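Local coordinates for high-affinity zinc uptake system protein znuA (Streptococcus suis, PDB 3MFQ) that binds zinc and probably related transition metal ions outside the membrane and probably delivers them to an ABC importer for uptake, at residues E99-H104 / F173-A178; F105-P110 / I267-H272; L166-D171 / F182-P187. All coordinates share one frame; numbering follows the deposited sequence.

Contact 1 of 3, residues E99-H104 / F173-A178; sequences EIVDPH and FNYFAA. With ZN (zinc ion), chain D.
Asp102, held from the side of helix 174-179 by Asn174 and Tyr175, is the second-shell carboxylate of a zinc site, joined to the metal ligand His104 by a His-carboxylate hydrogen bond and an Asx turn. In the first shell, His104 NE2 binds the zinc ion at 2.2 Å, and His41, His170 and Asp254 complete the coordination. At the far side of the same imidazole, ND1 donates to Asp102 OD1 over 2.6 Å, reaching the oxygen on its syn side. The backbone N of His104 comes to that oxygen from above the carboxylate plane, closing the Asx turn. The ND1 bond at one end of the ring and the zinc at the other fix its rotation, while the backbone N-H ties the same oxygen into the turn. The carboxylate probably favours a proton on ND1, leaving NE2 for the metal.

Further out, the partner helix positions Asp102 itself. Asn174 ND2 gives a hydrogen bond to Asp102 OD2 (2.9 Å) on the anti side, with amide and carboxylate planes turned 81° apart. Asp102 CG extends away from its own backbone N (chi1 -176°), which carries the carboxylate alongside the ring of Tyr175. The two side chains run past each other in opposite directions, OD1 lying in plane at the ring edge. The hydroxyl of Tyr175 donates to Asp102 O at 2.6 Å, in the carbonyl plane, and is also hydrogen-bonded to Asn91 N. Near the start of the helix, a water molecule donates to His104 O (2.7 Å) and accepts from Tyr175 N (3.1 Å).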
loop_
_atom_site.group_PDB
_atom_site.type_symbol
_atom_site.label_atom_id
_atom_site.label_comp_id
_atom_site.label_asym_id
_atom_site.label_seq_id
_atom_site.Cartn_x
_atom_site.Cartn_y
_atom_site.Cartn_z
ATOM N N GLU A 99 -7.730 -19.096 -4.835
ATOM C CA GLU A 99 -8.233 -17.783 -5.217
ATOM C C GLU A 99 -7.600 -16.817 -4.230
ATOM O O GLU A 99 -8.089 -16.640 -3.114
ATOM C CB GLU A 99 -9.756 -17.734 -5.115
ATOM C CG GLU A 99 -10.470 -17.794 -6.454
ATOM C CD GLU A 99 -11.714 -16.927 -6.491
ATOM O OE1 GLU A 99 -12.552 -17.126 -7.395
ATOM O OE2 GLU A 99 -11.854 -16.048 -5.615
ATOM N N ILE A 100 -6.494 -16.213 -4.644
ATOM C CA ILE A 100 -5.564 -15.575 -3.725
ATOM C C ILE A 100 -6.083 -14.140 -3.680
ATOM O O ILE A 100 -6.441 -13.571 -4.709
ATOM C CB ILE A 100 -4.076 -15.593 -4.128
ATOM C CG1 ILE A 100 -3.486 -16.979 -3.871
ATOM C CG2 ILE A 100 -3.290 -14.538 -3.367
ATOM C CD1 ILE A 100 -3.728 -17.488 -2.464
ATOM N N VAL A 101 -6.128 -13.564 -2.483
ATOM C CA VAL A 101 -6.612 -12.199 -2.301
ATOM C C VAL A 101 -5.489 -11.173 -2.450
ATOM O O VAL A 101 -4.355 -11.413 -2.036
ATOM C CB VAL A 101 -7.289 -12.021 -0.924
ATOM C CG1 VAL A 101 -6.315 -12.346 0.197
ATOM C CG2 VAL A 101 -7.831 -10.610 -0.770
ATOM N N ASP A 102 -5.813 -10.032 -3.051
ATOM C CA ASP A 102 -4.873 -8.924 -3.182
ATOM C C ASP A 102 -4.958 -8.038 -1.939
ATOM O O ASP A 102 -6.002 -7.453 -1.658
ATOM C CB ASP A 102 -5.180 -8.116 -4.447
ATOM C CG ASP A 102 -4.178 -7.003 -4.692
ATOM O OD1 ASP A 102 -3.428 -6.655 -3.758
ATOM O OD2 ASP A 102 -4.141 -6.470 -5.823
ATOM N N PRO A 103 -3.850 -7.942 -1.190
ATOM C CA PRO A 103 -3.816 -7.241 0.099
ATOM C C PRO A 103 -3.755 -5.718 -0.017
ATOM O O PRO A 103 -4.032 -5.029 0.964
ATOM C CB PRO A 103 -2.525 -7.761 0.736
ATOM C CG PRO A 103 -1.647 -8.090 -0.419
ATOM C CD PRO A 103 -2.556 -8.567 -1.517
ATOM N N HIS A 104 -3.403 -5.206 -1.191
ATOM C CA HIS A 104 -3.176 -3.775 -1.365
ATOM C C HIS A 104 -4.476 -2.981 -1.457
ATOM O O HIS A 104 -4.703 -2.266 -2.429
ATOM C CB HIS A 104 -2.331 -3.526 -2.613
ATOM C CG HIS A 104 -1.101 -4.377 -2.685
ATOM N ND1 HIS A 104 -1.056 -5.559 -3.390
ATOM C CD2 HIS A 104 0.124 -4.218 -2.137
ATOM C CE1 HIS A 104 0.147 -6.092 -3.277
ATOM N NE2 HIS A 104 0.883 -5.297 -2.519
ATOM N N PHE A 173 -1.237 -2.252 -7.283
ATOM C CA PHE A 173 -2.095 -1.113 -7.581
ATOM C C PHE A 173 -3.387 -1.520 -8.278
ATOM O O PHE A 173 -3.998 -0.716 -8.981
ATOM C CB PHE A 173 -1.346 -0.091 -8.434
ATOM C CG PHE A 173 -0.122 0.476 -7.768
ATOM C CD1 PHE A 173 1.117 -0.112 -7.952
ATOM C CD2 PHE A 173 -0.211 1.598 -6.960
ATOM C CE1 PHE A 173 2.246 0.407 -7.342
ATOM C CE2 PHE A 173 0.914 2.122 -6.349
ATOM C CZ PHE A 173 2.143 1.525 -6.539
ATOM N N ASN A 174 -3.796 -2.769 -8.082
ATOM C CA ASN A 174 -5.050 -3.253 -8.648
ATOM C C ASN A 174 -6.235 -2.470 -8.116
ATOM O O ASN A 174 -7.161 -2.144 -8.857
ATOM C CB ASN A 174 -5.243 -4.738 -8.349
ATOM C CG ASN A 174 -4.445 -5.625 -9.277
ATOM O OD1 ASN A 174 -4.305 -5.331 -10.463
ATOM N ND2 ASN A 174 -3.924 -6.723 -8.745
ATOM N N TYR A 175 -6.205 -2.176 -6.822
ATOM C CA TYR A 175 -7.269 -1.405 -6.202
ATOM C C TYR A 175 -7.227 0.033 -6.702
ATOM O O TYR A 175 -8.262 0.687 -6.839
ATOM C CB TYR A 175 -7.148 -1.455 -4.680
ATOM C CG TYR A 175 -7.456 -2.815 -4.093
ATOM C CD1 TYR A 175 -8.739 -3.137 -3.673
ATOM C CD2 TYR A 175 -6.464 -3.779 -3.965
ATOM C CE1 TYR A 175 -9.026 -4.380 -3.137
ATOM C CE2 TYR A 175 -6.741 -5.023 -3.427
ATOM C CZ TYR A 175 -8.024 -5.318 -3.015
ATOM O OH TYR A 175 -8.308 -6.553 -2.483
ATOM N N PHE A 176 -6.023 0.518 -6.981
ATOM C CA PHE A 176 -5.847 1.861 -7.503
ATOM C C PHE A 176 -6.407 1.955 -8.913
ATOM O O PHE A 176 -7.260 2.793 -9.204
ATOM C CB PHE A 176 -4.370 2.245 -7.507
ATOM C CG PHE A 176 -4.091 3.546 -8.197
ATOM C CD1 PHE A 176 -4.153 4.740 -7.500
ATOM C CD2 PHE A 176 -3.779 3.577 -9.543
ATOM C CE1 PHE A 176 -3.903 5.939 -8.132
ATOM C CE2 PHE A 176 -3.528 4.773 -10.180
ATOM C CZ PHE A 176 -3.590 5.956 -9.474
ATOM N N ALA A 177 -5.916 1.083 -9.786
ATOM C CA ALA A 177 -6.345 1.057 -11.176
ATOM C C ALA A 177 -7.857 0.919 -11.279
ATOM O O ALA A 177 -8.496 1.564 -12.110
ATOM C CB ALA A 177 -5.661 -0.079 -11.913
ATOM N N ALA A 178 -8.423 0.074 -10.426
ATOM C CA ALA A 178 -9.856 -0.174 -10.432
ATOM C C ALA A 178 -10.632 1.076 -10.047
ATOM O O ALA A 178 -11.777 1.254 -10.455
ATOM C CB ALA A 178 -10.195 -1.315 -9.491
HETATM ZN ZN ZN D . 3.022 -5.504 -2.224
HETATM O O HOH W 1 -3.801 -1.917 -4.916
#

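Contact 2 of 3, residues F105-P110 / I267-H272; sequences FWFSIP and IDMYKH
Phe107 and Tyr270 meet in a T-shaped stack: the edge of the phenylalanine is turned toward the face of the tyrosine, with ring centroids 5.8 Å apart and planes at 75°. The closest ring atoms are Phe107 CD1 and Tyr270 CE2, 4.1 Å apart. Ile109 approaches the tyrosine from the other side of its ring, obliquely, and its CG1 comes within 4.0 Å of Tyr270 CE2. The tyrosine is thus wedged between an aromatic edge and an aliphatic branch. Its phenol end points at the backbone of residues 105-110, with Phe107 O lying in plane at the ring edge.

Met269, one residue before Tyr270, approaches Phe107 by a different route. Its chain bends at chi2 (-81°) and chi3, which brings SD to 4.1 Å from Phe107 CE1. This is a Met-aromatic contact of oblique geometry, the two side chains crossing at about a right angle.

In the fold, these groups join helix 266-281, the last of the chain, to the turn that leads into helix 109-123, for which Ser108 is the N-cap. Helix 131-156, probably the long helix that links the two lobes as in relatives of this family, lies beside both segments, where Leu148 touches Ile109 and Ile267.

Phe107 is also held from both faces. Trp106 CD1 sits 3.7 Å above the centre of one face, and Phe173 stacks on the opposite face. The indole in turn meets the ring of the zinc ligand His104, and its nearest side-chain atom is about 6 Å from the metal; Trp106 NE1 makes a weak hydrogen bond to Ser253 O.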
loop_
_atom_site.group_PDB
_atom_site.type_symbol
_atom_site.label_atom_id
_atom_site.label_comp_id
_atom_site.label_asym_id
_atom_site.label_seq_id
_atom_site.Cartn_x
_atom_site.Cartn_y
_atom_site.Cartn_z
ATOM N N PHE A 105 -5.309 -3.093 -0.430
ATOM C CA PHE A 105 -6.630 -2.470 -0.422
ATOM C C PHE A 105 -6.596 -0.963 -0.172
ATOM O O PHE A 105 -7.563 -0.261 -0.466
ATOM C CB PHE A 105 -7.489 -3.117 0.659
ATOM C CG PHE A 105 -7.001 -2.845 2.048
ATOM C CD1 PHE A 105 -6.100 -3.697 2.659
ATOM C CD2 PHE A 105 -7.426 -1.723 2.737
ATOM C CE1 PHE A 105 -5.641 -3.441 3.936
ATOM C CE2 PHE A 105 -6.972 -1.461 4.014
ATOM C CZ PHE A 105 -6.078 -2.322 4.615
ATOM N N TRP A 106 -5.494 -0.471 0.384
ATOM C CA TRP A 106 -5.431 0.913 0.859
ATOM C C TRP A 106 -5.462 1.975 -0.244
ATOM O O TRP A 106 -5.708 3.149 0.033
ATOM C CB TRP A 106 -4.214 1.122 1.770
ATOM C CG TRP A 106 -2.941 0.603 1.198
ATOM C CD1 TRP A 106 -2.072 1.274 0.392
ATOM C CD2 TRP A 106 -2.389 -0.701 1.388
ATOM N NE1 TRP A 106 -1.010 0.468 0.065
ATOM C CE2 TRP A 106 -1.181 -0.752 0.665
ATOM C CE3 TRP A 106 -2.797 -1.832 2.099
ATOM C CZ2 TRP A 106 -0.378 -1.887 0.634
ATOM C CZ3 TRP A 106 -1.999 -2.957 2.065
ATOM C CH2 TRP A 106 -0.803 -2.978 1.337
ATOM N N PHE A 107 -5.217 1.569 -1.487
ATOM C CA PHE A 107 -5.292 2.502 -2.608
ATOM C C PHE A 107 -6.731 2.686 -3.083
ATOM O O PHE A 107 -7.023 3.576 -3.880
ATOM C CB PHE A 107 -4.386 2.056 -3.757
ATOM C CG PHE A 107 -2.921 2.156 -3.447
ATOM C CD1 PHE A 107 -2.337 3.385 -3.188
ATOM C CD2 PHE A 107 -2.125 1.024 -3.423
ATOM C CE1 PHE A 107 -0.986 3.482 -2.902
ATOM C CE2 PHE A 107 -0.772 1.116 -3.138
ATOM C CZ PHE A 107 -0.205 2.345 -2.879
ATOM N N SER A 108 -7.627 1.837 -2.596
ATOM C CA SER A 108 -9.052 2.056 -2.782
ATOM C C SER A 108 -9.554 2.870 -1.602
ATOM O O SER A 108 -9.979 2.313 -0.592
ATOM C CB SER A 108 -9.809 0.730 -2.863
ATOM O OG SER A 108 -11.213 0.945 -2.931
ATOM N N ILE A 109 -9.486 4.190 -1.729
ATOM C CA ILE A 109 -9.862 5.090 -0.643
ATOM C C ILE A 109 -11.099 4.635 0.137
ATOM O O ILE A 109 -11.113 4.705 1.365
ATOM C CB ILE A 109 -10.037 6.539 -1.140
ATOM C CG1 ILE A 109 -8.678 7.118 -1.537
ATOM C CG2 ILE A 109 -10.686 7.398 -0.071
ATOM C CD1 ILE A 109 -8.729 8.561 -1.963
ATOM N N PRO A 110 -12.140 4.167 -0.566
ATOM C CA PRO A 110 -13.299 3.640 0.160
ATOM C C PRO A 110 -12.894 2.544 1.146
ATOM O O PRO A 110 -13.287 2.574 2.313
ATOM C CB PRO A 110 -14.163 3.052 -0.955
ATOM C CG PRO A 110 -13.823 3.859 -2.148
ATOM C CD PRO A 110 -12.364 4.184 -2.023
ATOM N N ILE A 267 -1.962 10.305 3.310
ATOM C CA ILE A 267 -2.494 11.202 2.294
ATOM C C ILE A 267 -1.376 11.831 1.473
ATOM O O ILE A 267 -1.520 12.032 0.269
ATOM C CB ILE A 267 -3.366 12.308 2.912
ATOM C CG1 ILE A 267 -4.577 11.698 3.618
ATOM C CG2 ILE A 267 -3.818 13.288 1.844
ATOM C CD1 ILE A 267 -5.532 12.723 4.183
ATOM N N ASP A 268 -0.260 12.138 2.127
ATOM C CA ASP A 268 0.891 12.706 1.433
ATOM C C ASP A 268 1.564 11.662 0.551
ATOM O O ASP A 268 1.945 11.947 -0.582
ATOM C CB ASP A 268 1.885 13.303 2.430
ATOM C CG ASP A 268 1.358 14.564 3.090
ATOM O OD1 ASP A 268 0.327 15.095 2.624
ATOM O OD2 ASP A 268 1.972 15.027 4.073
ATOM N N MET A 269 1.700 10.448 1.072
ATOM C CA MET A 269 2.227 9.346 0.284
ATOM C C MET A 269 1.373 9.162 -0.961
ATOM O O MET A 269 1.875 8.836 -2.032
ATOM C CB MET A 269 2.245 8.058 1.109
ATOM C CG MET A 269 2.610 6.808 0.322
ATOM S SD MET A 269 1.229 6.109 -0.606
ATOM C CE MET A 269 0.159 5.575 0.726
ATOM N N TYR A 270 0.074 9.378 -0.810
ATOM C CA TYR A 270 -0.859 9.216 -1.914
ATOM C C TYR A 270 -0.634 10.275 -2.983
ATOM O O TYR A 270 -0.499 9.963 -4.168
ATOM C CB TYR A 270 -2.289 9.322 -1.401
ATOM C CG TYR A 270 -3.241 8.351 -2.041
ATOM C CD1 TYR A 270 -3.525 8.421 -3.396
ATOM C CD2 TYR A 270 -3.867 7.366 -1.288
ATOM C CE1 TYR A 270 -4.394 7.537 -3.980
ATOM C CE2 TYR A 270 -4.744 6.477 -1.870
ATOM C CZ TYR A 270 -5.003 6.568 -3.218
ATOM O OH TYR A 270 -5.876 5.690 -3.818
ATOM N N LYS A 271 -0.611 11.532 -2.555
ATOM C CA LYS A 271 -0.410 12.645 -3.470
ATOM C C LYS A 271 0.912 12.480 -4.199
ATOM O O LYS A 271 0.988 12.656 -5.414
ATOM C CB LYS A 271 -0.431 13.974 -2.713
ATOM C CG LYS A 271 -1.757 14.288 -2.041
ATOM C CD LYS A 271 -1.710 15.636 -1.338
ATOM C CE LYS A 271 -3.032 15.952 -0.662
ATOM N NZ LYS A 271 -2.995 17.265 0.036
ATOM N N HIS A 272 1.953 12.140 -3.448
ATOM C CA HIS A 272 3.270 11.897 -4.018
ATOM C C HIS A 272 3.196 10.900 -5.169
ATOM O O HIS A 272 3.729 11.143 -6.253
ATOM C CB HIS A 272 4.225 11.381 -2.944
ATOM C CG HIS A 272 5.528 10.877 -3.486
ATOM N ND1 HIS A 272 6.652 11.669 -3.570
ATOM C CD2 HIS A 272 5.882 9.664 -3.969
ATOM C CE1 HIS A 272 7.646 10.964 -4.082
ATOM N NE2 HIS A 272 7.204 9.743 -4.333
#

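Contact 3 of 3, residues L166-D171 / F182-P187; sequences LVTPHD and FTLYAP. With ZN (zinc ion), chain D.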
loop_
_atom_site.group_PDB
_atom_site.type_symbol
_atom_site.label_atom_id
_atom_site.label_comp_id
_atom_site.label_asym_id
_atom_site.label_seq_id
_atom_site.Cartn_x
_atom_site.Cartn_y
_atom_site.Cartn_z
ATOM N N LEU A 166 -0.154 1.790 -16.082
ATOM C CA LEU A 166 0.857 1.880 -15.040
ATOM C C LEU A 166 1.704 0.617 -15.005
ATOM O O LEU A 166 1.178 -0.493 -15.044
ATOM C CB LEU A 166 0.186 2.100 -13.685
ATOM C CG LEU A 166 1.085 2.289 -12.466
ATOM C CD1 LEU A 166 1.990 3.491 -12.649
ATOM C CD2 LEU A 166 0.238 2.448 -11.219
ATOM N N VAL A 167 3.019 0.790 -14.934
ATOM C CA VAL A 167 3.930 -0.344 -14.847
ATOM C C VAL A 167 4.746 -0.278 -13.565
ATOM O O VAL A 167 5.486 0.678 -13.336
ATOM C CB VAL A 167 4.882 -0.407 -16.050
ATOM C CG1 VAL A 167 5.797 -1.614 -15.930
ATOM C CG2 VAL A 167 4.091 -0.462 -17.344
ATOM N N THR A 168 4.606 -1.302 -12.733
ATOM C CA THR A 168 5.259 -1.330 -11.436
ATOM C C THR A 168 5.946 -2.674 -11.225
ATOM O O THR A 168 5.629 -3.643 -11.910
ATOM C CB THR A 168 4.244 -1.084 -10.310
ATOM O OG1 THR A 168 3.278 -2.141 -10.299
ATOM C CG2 THR A 168 3.530 0.240 -10.522
ATOM N N PRO A 169 6.899 -2.729 -10.282
ATOM C CA PRO A 169 7.665 -3.942 -9.965
ATOM C C PRO A 169 6.793 -5.141 -9.594
ATOM O O PRO A 169 7.149 -6.270 -9.928
ATOM C CB PRO A 169 8.509 -3.512 -8.767
ATOM C CG PRO A 169 8.680 -2.052 -8.946
ATOM C CD PRO A 169 7.388 -1.563 -9.526
ATOM N N HIS A 170 5.678 -4.908 -8.909
ATOM C CA HIS A 170 4.750 -5.995 -8.612
ATOM C C HIS A 170 3.303 -5.522 -8.512
ATOM O O HIS A 170 3.032 -4.328 -8.402
ATOM C CB HIS A 170 5.174 -6.765 -7.357
ATOM C CG HIS A 170 4.838 -6.075 -6.072
ATOM N ND1 HIS A 170 5.521 -4.967 -5.619
ATOM C CD2 HIS A 170 3.904 -6.351 -5.132
ATOM C CE1 HIS A 170 5.015 -4.583 -4.460
ATOM N NE2 HIS A 170 4.033 -5.407 -4.143
ATOM N N ASP A 171 2.379 -6.475 -8.558
ATOM C CA ASP A 171 0.954 -6.175 -8.597
ATOM C C ASP A 171 0.463 -5.612 -7.268
ATOM O O ASP A 171 0.047 -6.360 -6.386
ATOM C CB ASP A 171 0.171 -7.438 -8.948
ATOM C CG ASP A 171 -1.054 -7.148 -9.783
ATOM O OD1 ASP A 171 -1.475 -5.972 -9.831
ATOM O OD2 ASP A 171 -1.593 -8.095 -10.393
ATOM N N PHE A 182 -7.816 2.610 -14.706
ATOM C CA PHE A 182 -6.417 2.407 -15.057
ATOM C C PHE A 182 -6.101 0.943 -15.324
ATOM O O PHE A 182 -6.821 0.050 -14.882
ATOM C CB PHE A 182 -5.513 2.924 -13.946
ATOM C CG PHE A 182 -4.790 4.186 -14.296
ATOM C CD1 PHE A 182 -5.368 5.419 -14.054
ATOM C CD2 PHE A 182 -3.532 4.138 -14.867
ATOM C CE1 PHE A 182 -4.704 6.582 -14.375
ATOM C CE2 PHE A 182 -2.861 5.297 -15.191
ATOM C CZ PHE A 182 -3.449 6.521 -14.945
ATOM N N THR A 183 -5.011 0.710 -16.048
ATOM C CA THR A 183 -4.538 -0.641 -16.331
ATOM C C THR A 183 -3.136 -0.830 -15.766
ATOM O O THR A 183 -2.233 -0.045 -16.060
ATOM C CB THR A 183 -4.509 -0.922 -17.844
ATOM O OG1 THR A 183 -5.844 -0.890 -18.363
ATOM C CG2 THR A 183 -3.897 -2.283 -18.119
ATOM N N LEU A 184 -2.956 -1.871 -14.960
ATOM C CA LEU A 184 -1.672 -2.125 -14.311
ATOM C C LEU A 184 -1.007 -3.411 -14.786
ATOM O O LEU A 184 -1.635 -4.471 -14.833
ATOM C CB LEU A 184 -1.837 -2.174 -12.789
ATOM C CG LEU A 184 -0.639 -2.721 -12.006
ATOM C CD1 LEU A 184 0.528 -1.746 -12.053
ATOM C CD2 LEU A 184 -1.022 -3.027 -10.566
ATOM N N TYR A 185 0.272 -3.308 -15.131
ATOM C CA TYR A 185 1.082 -4.480 -15.430
ATOM C C TYR A 185 2.240 -4.561 -14.443
ATOM O O TYR A 185 2.757 -3.537 -13.998
ATOM C CB TYR A 185 1.621 -4.428 -16.859
ATOM C CG TYR A 185 0.552 -4.380 -17.924
ATOM C CD1 TYR A 185 0.538 -3.373 -18.876
ATOM C CD2 TYR A 185 -0.445 -5.341 -17.974
ATOM C CE1 TYR A 185 -0.435 -3.325 -19.850
ATOM C CE2 TYR A 185 -1.424 -5.301 -18.944
ATOM C CZ TYR A 185 -1.414 -4.291 -19.879
ATOM O OH TYR A 185 -2.388 -4.248 -20.846
ATOM N N ALA A 186 2.640 -5.782 -14.103
ATOM C CA ALA A 186 3.745 -5.995 -13.176
ATOM C C ALA A 186 4.437 -7.324 -13.447
ATOM O O ALA A 186 3.779 -8.351 -13.608
ATOM C CB ALA A 186 3.248 -5.940 -11.743
ATOM N N PRO A 187 5.776 -7.305 -13.500
ATOM C CA PRO A 187 6.556 -8.522 -13.746
ATOM C C PRO A 187 6.452 -9.492 -12.577
ATOM O O PRO A 187 7.042 -10.571 -12.621
ATOM C CB PRO A 187 7.990 -7.996 -13.871
ATOM C CG PRO A 187 7.989 -6.722 -13.098
ATOM C CD PRO A 187 6.638 -6.123 -13.332
HETATM ZN ZN ZN D . 3.022 -5.504 -2.224
#
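Leu166 and Val167 pair in parallel register with Leu184 and Tyr185 through three nearly linear backbone hydrogen bonds: Leu166 N to Thr183 O (2.8 Å), Tyr185 N to Leu166 O (3.0 Å) and Thr168 N to Tyr185 O (3.2 Å). Leu166 and Leu184 share one sheet face, where Leu166 CG packs 4.1 Å from Leu184 CD1; the helix start at Phe173 and Asn174 also leans on Leu184. Val167 and Tyr185 lie on the other face. Leu184 CD1 reaches over to Thr168, the two side chains crossing at about a right angle, while its CD2 branch turns toward Asp171 OD1. Thr168 OG1 sits between its own N and carbonyl carbon (chi1 63°), and from there donates to His170 O (2.9 Å), entering from above the carbonyl plane and bracing the turn. Ala186 CB fits into that turn beside the backbone of His170. The CB of His170 points away from residues 182-187, and its ring binds zinc through NE2 at 2.2 Å, with ND1 hydrogen-bonded to Glu219 OE2. The pattern is a beta-alpha-beta unit, strand 165-167, helix 174-179, strand 183-185, with a metal ligand in the loop just beyond the first strand.

Contacts 1 and 2 are buried, whereas contact 3 lies farther from the chain centre and is only partly buried. Contacts 1 and 3 supply different zinc ligands and share one beta-alpha-beta unit: residues 173-178 of contact 1 hold most of the helix that crosses between the strands paired in contact 3. Contacts 1 and 2 are continuous through residues 99-110 and meet where Tyr175 packs against Phe105 and Ser108. Contacts 2 and 3 do not touch. The chemistry follows position: polar side chains behind a metal-binding histidine, with a bridging water, in contact 1, aromatic and sulfur packing between helical elements in contact 2, and strand pairing with leucine packing in contact 3.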